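PDB 5M41: nigritoxine from Vibrio nigripulchritudo, which is a bacterial toxin active against crustaceans and insects, with a fold described as new. Local coordinates for residues S486-Y498 with I505-P517. Residues are numbered along the deposited sequence; the frame is centred on the assembly and turned at random.
Sequences SKSNPNGNVSQVY and IEKNITYRKVPVP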
loop_
_atom_site.group_PDB
_atom_site.type_symbol
_atom_site.label_atom_id
_atom_site.label_comp_id
_atom_site.label_asym_id
_atom_site.label_seq_id
_atom_site.Cartn_x
_atom_site.Cartn_y
_atom_site.Cartn_z
ATOM N N SER A 486 -18.554 -15.251 -41.688
ATOM C CA SER A 486 -17.568 -15.941 -42.532
ATOM C C SER A 486 -17.388 -17.359 -42.016
ATOM O O SER A 486 -18.039 -17.741 -41.044
ATOM C CB SER A 486 -16.228 -15.175 -42.613
ATOM O OG SER A 486 -15.610 -14.997 -41.341
ATOM N N LYS A 487 -16.513 -18.134 -42.659
ATOM C CA LYS A 487 -16.311 -19.546 -42.299
ATOM C C LYS A 487 -15.933 -19.728 -40.832
ATOM O O LYS A 487 -16.493 -20.577 -40.145
ATOM C CB LYS A 487 -15.227 -20.189 -43.180
ATOM C CG LYS A 487 -15.123 -21.705 -43.024
ATOM C CD LYS A 487 -14.028 -22.284 -43.903
ATOM C CE LYS A 487 -14.114 -23.803 -43.937
ATOM N NZ LYS A 487 -13.558 -24.356 -45.211
ATOM N N SER A 488 -14.974 -18.923 -40.379
ATOM C CA SER A 488 -14.397 -19.037 -39.045
ATOM C C SER A 488 -15.055 -18.101 -38.033
ATOM O O SER A 488 -14.705 -18.086 -36.853
ATOM C CB SER A 488 -12.899 -18.773 -39.102
ATOM O OG SER A 488 -12.199 -19.999 -39.176
ATOM N N ASN A 489 -15.987 -17.303 -38.531
ATOM C CA ASN A 489 -16.847 -16.490 -37.717
ATOM C C ASN A 489 -18.285 -16.715 -38.159
ATOM O O ASN A 489 -18.961 -15.771 -38.559
ATOM C CB ASN A 489 -16.463 -15.016 -37.848
ATOM C CG ASN A 489 -17.194 -14.132 -36.851
ATOM O OD1 ASN A 489 -17.861 -14.621 -35.918
ATOM N ND2 ASN A 489 -17.082 -12.825 -37.042
ATOM N N PRO A 490 -18.768 -17.972 -38.088
ATOM C CA PRO A 490 -20.116 -18.218 -38.616
ATOM C C PRO A 490 -21.190 -17.416 -37.888
ATOM O O PRO A 490 -22.256 -17.175 -38.464
ATOM C CB PRO A 490 -20.335 -19.725 -38.373
ATOM C CG PRO A 490 -19.387 -20.072 -37.271
ATOM C CD PRO A 490 -18.187 -19.191 -37.493
ATOM N N ASN A 491 -20.926 -17.009 -36.641
ATOM C CA ASN A 491 -21.976 -16.346 -35.878
ATOM C C ASN A 491 -22.001 -14.858 -36.177
ATOM O O ASN A 491 -22.947 -14.160 -35.797
ATOM C CB ASN A 491 -21.856 -16.628 -34.360
ATOM C CG ASN A 491 -22.055 -18.098 -34.015
ATOM O OD1 ASN A 491 -21.439 -18.619 -33.072
ATOM N ND2 ASN A 491 -22.909 -18.777 -34.769
ATOM N N GLY A 492 -20.963 -14.373 -36.854
ATOM C CA GLY A 492 -20.860 -12.950 -37.145
ATOM C C GLY A 492 -20.554 -12.149 -35.889
ATOM O O GLY A 492 -21.114 -11.055 -35.678
ATOM N N ASN A 493 -19.655 -12.684 -35.057
ATOM C CA ASN A 493 -19.239 -11.984 -33.850
ATOM C C ASN A 493 -18.484 -10.716 -34.221
ATOM O O ASN A 493 -17.727 -10.699 -35.203
ATOM C CB ASN A 493 -18.427 -12.898 -32.910
ATOM C CG ASN A 493 -19.301 -13.904 -32.191
ATOM O OD1 ASN A 493 -20.449 -13.616 -31.881
ATOM N ND2 ASN A 493 -18.773 -15.093 -31.938
ATOM N N VAL A 494 -18.758 -9.653 -33.472
ATOM C CA VAL A 494 -18.253 -8.310 -33.768
ATOM C C VAL A 494 -16.820 -8.164 -33.296
ATOM O O VAL A 494 -16.465 -8.571 -32.169
ATOM C CB VAL A 494 -19.140 -7.224 -33.113
ATOM C CG1 VAL A 494 -18.592 -5.829 -33.377
ATOM C CG2 VAL A 494 -20.579 -7.342 -33.615
ATOM N N SER A 495 -15.994 -7.571 -34.154
ATOM C CA SER A 495 -14.594 -7.345 -33.848
ATOM C C SER A 495 -14.428 -6.205 -32.856
ATOM O O SER A 495 -15.220 -5.257 -32.838
ATOM C CB SER A 495 -13.794 -7.056 -35.112
ATOM O OG SER A 495 -12.413 -6.954 -34.797
ATOM N N GLN A 496 -13.379 -6.294 -32.038
ATOM C CA GLN A 496 -13.171 -5.316 -31.003
ATOM C C GLN A 496 -11.733 -4.822 -30.920
ATOM O O GLN A 496 -10.777 -5.608 -31.000
ATOM C CB GLN A 496 -13.620 -5.933 -29.677
ATOM C CG GLN A 496 -14.263 -4.947 -28.742
ATOM C CD GLN A 496 -15.601 -4.439 -29.219
ATOM O OE1 GLN A 496 -16.428 -5.195 -29.704
ATOM N NE2 GLN A 496 -15.834 -3.160 -29.031
ATOM N N VAL A 497 -11.567 -3.513 -30.744
ATOM C CA VAL A 497 -10.224 -2.952 -30.672
ATOM C C VAL A 497 -9.696 -3.049 -29.239
ATOM O O VAL A 497 -10.131 -2.322 -28.346
ATOM C CB VAL A 497 -10.130 -1.492 -31.190
ATOM C CG1 VAL A 497 -8.723 -0.958 -30.982
ATOM C CG2 VAL A 497 -10.498 -1.404 -32.668
ATOM N N TYR A 498 -8.760 -3.963 -29.036
ATOM C CA TYR A 498 -8.109 -4.115 -27.763
ATOM C C TYR A 498 -6.912 -3.172 -27.688
ATOM O O TYR A 498 -6.002 -3.233 -28.527
ATOM C CB TYR A 498 -7.692 -5.574 -27.535
ATOM C CG TYR A 498 -6.823 -5.758 -26.320
ATOM C CD1 TYR A 498 -7.214 -5.263 -25.074
ATOM C CD2 TYR A 498 -5.606 -6.412 -26.415
ATOM C CE1 TYR A 498 -6.409 -5.421 -23.959
ATOM C CE2 TYR A 498 -4.790 -6.568 -25.308
ATOM C CZ TYR A 498 -5.198 -6.078 -24.084
ATOM O OH TYR A 498 -4.377 -6.239 -22.996
ATOM N N ILE A 505 0.155 -1.079 -27.925
ATOM C CA ILE A 505 -0.291 -1.607 -29.223
ATOM C C ILE A 505 -1.810 -1.821 -29.247
ATOM O O ILE A 505 -2.413 -2.147 -28.225
ATOM C CB ILE A 505 0.479 -2.917 -29.588
ATOM C CG1 ILE A 505 1.906 -2.589 -30.062
ATOM C CG2 ILE A 505 -0.257 -3.751 -30.639
ATOM C CD1 ILE A 505 2.879 -3.755 -30.021
ATOM N N GLU A 506 -2.412 -1.595 -30.411
ATOM C CA GLU A 506 -3.814 -1.919 -30.654
ATOM C C GLU A 506 -3.912 -3.263 -31.359
ATOM O O GLU A 506 -3.156 -3.527 -32.293
ATOM C CB GLU A 506 -4.482 -0.863 -31.527
ATOM C CG GLU A 506 -4.603 0.506 -30.881
ATOM C CD GLU A 506 -5.588 1.402 -31.610
ATOM O OE1 GLU A 506 -5.935 1.087 -32.761
ATOM O OE2 GLU A 506 -6.028 2.421 -31.031
ATOM N N LYS A 507 -4.845 -4.103 -30.907
ATOM C CA LYS A 507 -5.127 -5.384 -31.556
ATOM C C LYS A 507 -6.619 -5.502 -31.835
ATOM O O LYS A 507 -7.455 -5.082 -31.017
ATOM C CB LYS A 507 -4.691 -6.564 -30.676
ATOM C CG LYS A 507 -3.214 -6.625 -30.329
ATOM C CD LYS A 507 -2.876 -7.989 -29.752
ATOM C CE LYS A 507 -1.510 -7.999 -29.078
ATOM N NZ LYS A 507 -1.234 -9.344 -28.493
ATOM N N ASN A 508 -6.943 -6.089 -32.983
ATOM C CA ASN A 508 -8.323 -6.381 -33.351
ATOM C C ASN A 508 -8.677 -7.808 -32.981
ATOM O O ASN A 508 -8.081 -8.763 -33.507
ATOM C CB ASN A 508 -8.553 -6.163 -34.848
ATOM C CG ASN A 508 -8.394 -4.718 -35.253
ATOM O OD1 ASN A 508 -8.966 -3.817 -34.642
ATOM N ND2 ASN A 508 -7.615 -4.487 -36.289
ATOM N N ILE A 509 -9.664 -7.936 -32.091
ATOM C CA ILE A 509 -10.047 -9.207 -31.506
ATOM C C ILE A 509 -11.452 -9.607 -31.914
ATOM O O ILE A 509 -12.376 -8.797 -31.883
ATOM C CB ILE A 509 -9.976 -9.128 -29.957
ATOM C CG1 ILE A 509 -8.634 -8.512 -29.514
ATOM C CG2 ILE A 509 -10.210 -10.496 -29.327
ATOM C CD1 ILE A 509 -7.397 -9.289 -29.942
ATOM N N THR A 510 -11.607 -10.869 -32.284
ATOM C CA THR A 510 -12.908 -11.410 -32.635
ATOM C C THR A 510 -13.023 -12.732 -31.939
ATOM O O THR A 510 -12.038 -13.485 -31.875
ATOM C CB THR A 510 -13.026 -11.632 -34.169
ATOM O OG1 THR A 510 -12.910 -10.365 -34.812
ATOM C CG2 THR A 510 -14.370 -12.279 -34.565
ATOM N N TYR A 511 -14.211 -13.021 -31.411
ATOM C CA TYR A 511 -14.480 -14.336 -30.867
ATOM C C TYR A 511 -14.847 -15.314 -31.993
ATOM O O TYR A 511 -15.990 -15.349 -32.457
ATOM C CB TYR A 511 -15.611 -14.263 -29.837
ATOM C CG TYR A 511 -15.408 -15.099 -28.616
ATOM C CD1 TYR A 511 -16.000 -14.725 -27.410
ATOM C CD2 TYR A 511 -14.617 -16.247 -28.640
ATOM C CE1 TYR A 511 -15.829 -15.473 -26.259
ATOM C CE2 TYR A 511 -14.430 -17.007 -27.485
ATOM C CZ TYR A 511 -15.049 -16.604 -26.302
ATOM O OH TYR A 511 -14.898 -17.312 -25.141
ATOM N N ARG A 512 -13.884 -16.136 -32.397
ATOM C CA ARG A 512 -14.025 -16.956 -33.604
ATOM C C ARG A 512 -14.187 -18.437 -33.307
ATOM O O ARG A 512 -13.747 -18.907 -32.253
ATOM C CB ARG A 512 -12.788 -16.801 -34.471
ATOM C CG ARG A 512 -12.607 -15.434 -35.068
ATOM C CD ARG A 512 -11.194 -15.344 -35.604
ATOM N NE ARG A 512 -11.085 -15.831 -36.969
ATOM C CZ ARG A 512 -10.350 -16.867 -37.374
ATOM N NH1 ARG A 512 -9.635 -17.594 -36.525
ATOM N NH2 ARG A 512 -10.326 -17.174 -38.658
ATOM N N LYS A 513 -14.784 -19.176 -34.248
ATOM C CA LYS A 513 -14.976 -20.609 -34.058
ATOM C C LYS A 513 -13.934 -21.387 -34.842
ATOM O O LYS A 513 -13.970 -21.419 -36.075
ATOM C CB LYS A 513 -16.407 -21.048 -34.405
ATOM C CG LYS A 513 -16.907 -22.178 -33.503
ATOM C CD LYS A 513 -18.388 -22.477 -33.685
ATOM C CE LYS A 513 -19.288 -21.525 -32.907
ATOM N NZ LYS A 513 -19.617 -22.023 -31.543
ATOM N N VAL A 514 -12.996 -21.994 -34.120
ATOM C CA VAL A 514 -11.854 -22.661 -34.736
ATOM C C VAL A 514 -11.827 -24.171 -34.480
ATOM O O VAL A 514 -12.395 -24.639 -33.494
ATOM C CB VAL A 514 -10.509 -22.045 -34.292
ATOM C CG1 VAL A 514 -10.436 -20.585 -34.703
ATOM C CG2 VAL A 514 -10.266 -22.235 -32.797
ATOM N N PRO A 515 -11.168 -24.935 -35.378
ATOM C CA PRO A 515 -11.011 -26.374 -35.163
ATOM C C PRO A 515 -10.301 -26.657 -33.858
ATOM O O PRO A 515 -9.394 -25.920 -33.495
ATOM C CB PRO A 515 -10.120 -26.807 -36.334
ATOM C CG PRO A 515 -10.410 -25.820 -37.409
ATOM C CD PRO A 515 -10.650 -24.517 -36.697
ATOM N N VAL A 516 -10.736 -27.700 -33.156
ATOM C CA VAL A 516 -10.039 -28.212 -31.976
ATOM C C VAL A 516 -8.781 -28.915 -32.491
ATOM O O VAL A 516 -8.851 -30.091 -32.850
ATOM C CB VAL A 516 -10.917 -29.217 -31.185
ATOM C CG1 VAL A 516 -10.178 -29.741 -29.958
ATOM C CG2 VAL A 516 -12.251 -28.590 -30.791
ATOM N N PRO A 517 -7.629 -28.204 -32.517
ATOM C CA PRO A 517 -6.470 -28.575 -33.362
ATOM C C PRO A 517 -5.908 -29.991 -33.122
ATOM O O PRO A 517 -4.752 -30.151 -32.690
ATOM C CB PRO A 517 -5.426 -27.487 -33.039
ATOM C CG PRO A 517 -6.188 -26.388 -32.370
ATOM C CD PRO A 517 -7.293 -27.078 -31.623
HETATM O O HOH W 1 -16.048 -11.138 -31.095
HETATM O O HOH W 2 -10.716 -8.894 -35.091
HETATM O O HOH W 3 -11.715 -4.502 -34.094
#
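Strands 496-498 and 505-515 run antiparallel, their axes at 148°, and are joined by paired backbone bonds at Gln496-Ile509 and Tyr498-Lys507, the shortest being Tyr498 N to Lys507 O at 2.6 Å. Before Ser495 the first chain swings away, and side chains and a water carry most of the link. Water 1 links Val494 O to Tyr511 N, while the amide ND2 of Asn493 reaches Tyr511 O at 2.8 Å; the acceptor lies close to the amide plane and the N-H points almost straight at it (167°). Setting CG opposite its own N (chi1 -171°) turns the Asn489 amide back onto Asn493: OD1 accepts a hydrogen bond from Asn493 N and ND2 gives one to Asn493 O. Asn489 ND2 also lies 3.7 Å from Thr510 CG2. Lys513 N to Ser488 O, 2.8 Å, fastens the loop again, and Ser488 CB sits over one face of the Arg512 guanidinium, whose NH1 bonds Gln528. On the strand face carrying Tyr498, Lys507 and Ile509, Tyr498 CB packs 3.7 Å from Ile509 CG1, and helix 546-555 covers these side chains, Asp551 binding Tyr498 OH. Together the pairs form a beta hairpin whose first strand edges a four-stranded antiparallel sheet, preceded by a type I turn, Asn489 to Gly492.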